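N-Acetyltransferase, PseH (Campylobacter jejuni subsp. jejuni PT14, PDB 4XPL) transfers an acetyl group from acetyl coenzyme A to the 4-amino group of a UDP-linked amino sugar, the third step in making pseudaminic acid for flagellin glycosylation. Local coordinates at residues A[81-87]-A[116-122]. The protein carries 8 engineered substitutions. Sequence-based numbering, arbitrary orientation.
Sequences TTKSCEF and VNTLKAY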
loop_
_atom_site.group_PDB
_atom_site.type_symbol
_atom_site.label_atom_id
_atom_site.label_comp_id
_atom_site.label_asym_id
_atom_site.label_seq_id
_atom_site.Cartn_x
_atom_site.Cartn_y
_atom_site.Cartn_z
ATOM N N THR A 81 0.817 -13.897 -4.689
ATOM C CA THR A 81 0.689 -15.183 -5.333
ATOM C C THR A 81 -0.633 -15.228 -6.116
ATOM O O THR A 81 -1.370 -14.248 -6.149
ATOM C CB THR A 81 0.691 -16.316 -4.301
ATOM O OG1 THR A 81 -0.604 -16.394 -3.691
ATOM C CG2 THR A 81 1.765 -16.080 -3.210
ATOM N N THR A 82 -0.951 -16.388 -6.723
ATOM C CA THR A 82 -2.261 -16.536 -7.385
ATOM C C THR A 82 -3.447 -16.557 -6.396
ATOM O O THR A 82 -4.577 -16.243 -6.792
ATOM C CB THR A 82 -2.316 -17.744 -8.372
ATOM O OG1 THR A 82 -2.036 -18.978 -7.688
ATOM C CG2 THR A 82 -1.310 -17.561 -9.490
ATOM N N LYS A 83 -3.184 -16.837 -5.111
ATOM C CA LYS A 83 -4.235 -16.986 -4.104
ATOM C C LYS A 83 -4.292 -15.905 -3.010
ATOM O O LYS A 83 -5.347 -15.676 -2.426
ATOM C CB LYS A 83 -4.084 -18.364 -3.431
ATOM C CG LYS A 83 -4.024 -19.533 -4.413
ATOM C CD LYS A 83 -5.276 -19.654 -5.275
ATOM C CE LYS A 83 -5.091 -20.804 -6.294
ATOM N NZ LYS A 83 -6.380 -21.306 -6.876
ATOM N N SER A 84 -3.169 -15.253 -2.729
ATOM C CA SER A 84 -3.104 -14.244 -1.684
ATOM C C SER A 84 -2.098 -13.140 -1.952
ATOM O O SER A 84 -1.266 -13.230 -2.874
ATOM C CB SER A 84 -2.738 -14.907 -0.360
ATOM O OG SER A 84 -1.340 -15.150 -0.288
ATOM N N CYS A 85 -2.204 -12.080 -1.152
ATOM C CA CYS A 85 -1.170 -11.064 -1.068
ATOM C C CYS A 85 -1.189 -10.365 0.285
ATOM O O CYS A 85 -2.169 -10.483 1.038
ATOM C CB CYS A 85 -1.305 -10.052 -2.208
ATOM S SG CYS A 85 -2.722 -8.942 -2.094
ATOM N N GLU A 86 -0.096 -9.687 0.604
ATOM C CA GLU A 86 -0.033 -8.792 1.746
ATOM C C GLU A 86 -0.166 -7.408 1.181
ATOM O O GLU A 86 0.151 -7.196 0.033
ATOM C CB GLU A 86 1.313 -8.886 2.449
ATOM C CG GLU A 86 1.582 -10.218 3.002
ATOM C CD GLU A 86 2.898 -10.267 3.770
ATOM O OE1 GLU A 86 3.827 -9.470 3.466
ATOM O OE2 GLU A 86 3.000 -11.093 4.692
ATOM N N PHE A 87 -0.621 -6.475 1.996
ATOM C CA PHE A 87 -0.777 -5.115 1.554
ATOM C C PHE A 87 -0.357 -4.129 2.615
ATOM O O PHE A 87 -0.273 -4.444 3.816
ATOM C CB PHE A 87 -2.232 -4.821 1.141
ATOM C CG PHE A 87 -3.173 -4.693 2.293
ATOM C CD1 PHE A 87 -3.838 -5.795 2.778
ATOM C CD2 PHE A 87 -3.369 -3.471 2.907
ATOM C CE1 PHE A 87 -4.687 -5.699 3.835
ATOM C CE2 PHE A 87 -4.219 -3.359 3.986
ATOM C CZ PHE A 87 -4.885 -4.464 4.449
ATOM N N VAL A 116 -6.894 -12.424 -6.218
ATOM C CA VAL A 116 -6.568 -13.274 -5.041
ATOM C C VAL A 116 -7.831 -13.531 -4.220
ATOM O O VAL A 116 -8.745 -12.733 -4.223
ATOM C CB VAL A 116 -5.476 -12.629 -4.138
ATOM C CG1 VAL A 116 -4.184 -12.409 -4.935
ATOM C CG2 VAL A 116 -5.958 -11.329 -3.532
ATOM N N ASN A 117 -7.886 -14.641 -3.514
ATOM C CA ASN A 117 -9.002 -14.879 -2.605
ATOM C C ASN A 117 -8.777 -14.322 -1.205
ATOM O O ASN A 117 -9.765 -14.052 -0.496
ATOM C CB ASN A 117 -9.322 -16.359 -2.480
ATOM C CG ASN A 117 -10.657 -16.590 -1.768
ATOM O OD1 ASN A 117 -11.642 -15.860 -2.019
ATOM N ND2 ASN A 117 -10.684 -17.545 -0.836
ATOM N N THR A 118 -7.514 -14.210 -0.787
ATOM C CA THR A 118 -7.182 -13.750 0.562
ATOM C C THR A 118 -6.235 -12.529 0.556
ATOM O O THR A 118 -5.156 -12.571 -0.030
ATOM C CB THR A 118 -6.559 -14.909 1.379
ATOM O OG1 THR A 118 -7.433 -16.045 1.309
ATOM C CG2 THR A 118 -6.343 -14.519 2.851
ATOM N N LEU A 119 -6.663 -11.474 1.246
ATOM C CA LEU A 119 -5.881 -10.272 1.521
ATOM C C LEU A 119 -5.407 -10.308 2.947
ATOM O O LEU A 119 -6.212 -10.468 3.871
ATOM C CB LEU A 119 -6.733 -9.004 1.337
ATOM C CG LEU A 119 -6.467 -8.024 0.227
ATOM C CD1 LEU A 119 -7.390 -6.807 0.464
ATOM C CD2 LEU A 119 -4.990 -7.573 0.064
ATOM N N LYS A 120 -4.108 -10.135 3.146
ATOM C CA LYS A 120 -3.510 -10.211 4.469
ATOM C C LYS A 120 -2.678 -8.967 4.788
ATOM O O LYS A 120 -2.133 -8.294 3.900
ATOM C CB LYS A 120 -2.615 -11.459 4.581
ATOM C CG LYS A 120 -3.301 -12.770 4.166
ATOM C CD LYS A 120 -2.321 -13.952 4.197
ATOM C CE LYS A 120 -1.324 -13.862 3.050
ATOM N NZ LYS A 120 -0.116 -14.673 3.275
ATOM N N ALA A 121 -2.576 -8.663 6.063
ATOM C CA ALA A 121 -1.670 -7.616 6.514
ATOM C C ALA A 121 -1.209 -7.933 7.911
ATOM O O ALA A 121 -1.796 -8.758 8.600
ATOM C CB ALA A 121 -2.347 -6.236 6.487
ATOM N N TYR A 122 -0.156 -7.244 8.335
ATOM C CA TYR A 122 0.239 -7.234 9.735
ATOM C C TYR A 122 0.604 -5.804 10.121
ATOM O O TYR A 122 1.077 -5.025 9.287
ATOM C CB TYR A 122 1.389 -8.192 10.013
ATOM C CG TYR A 122 2.634 -7.925 9.222
ATOM C CD1 TYR A 122 2.722 -8.323 7.889
ATOM C CD2 TYR A 122 3.735 -7.283 9.796
ATOM C CE1 TYR A 122 3.857 -8.083 7.139
ATOM C CE2 TYR A 122 4.888 -7.027 9.048
ATOM C CZ TYR A 122 4.938 -7.436 7.715
ATOM O OH TYR A 122 6.063 -7.211 6.950
HETATM O O HOH W 1 -6.734 -17.479 -0.733
HETATM O O HOH W 2 0.804 -13.658 0.197
HETATM O O HOH W 3 1.006 -6.080 5.693
#
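Lys-83 O is gripped by three donors where two parallel strands begin. Thr-118 N reaches Lys-83 O almost head-on at 3.1 Å, Asn-117 N meets the same oxygen from above the carbonyl plane at 2.9 Å with a more bent N-H geometry (131°), and a water shared with Thr-118 OG1, itself also hydrogen-bonded to Lys-154 NZ, adds a third. Just before this point Thr-81 OG1 accepts from the backbone N of both Lys-83 and Ser-84, an ST turn and motif that a short hydroxyl side chain suits well. From there the ladder runs on: Cys-85 N to Thr-118 O, Lys-120 N to Cys-85 O, and Phe-87 N to Lys-120 O at 3.0 Å, while Phe-87 O and Tyr-122 N are bridged by water instead. Ser-84, Glu-86, Thr-118 and Lys-120 share the more polar face. There the Lys-120 chain bends at its third torsion (chi3 -72°), laying CE beside Ser-84 OG at 3.6 Å; its NZ stays 5.0 Å from Glu-86 OE2, too far for a salt bridge. On the face of Cys-85 and Leu-119 the side chains are apolar, and Leu-119 packs on helix 99-114. Its CD2 touches both Cys-85 SG and Phe-87 CD1 at 3.4 Å. With CG set between its backbone N and carbonyl carbon (chi1 74°), the Phe-87 ring swings toward the neighbouring strand, where Ala-121 CB makes a CH-pi contact over one face, 3.9 Å from the centroid; a methyl is small enough to fit there. Strand 84-91, helix 99-114 and strand 118-124 form the beta-alpha-beta crossover of the GNAT fold, whose paired strands lead toward the bound acetyl coenzyme A.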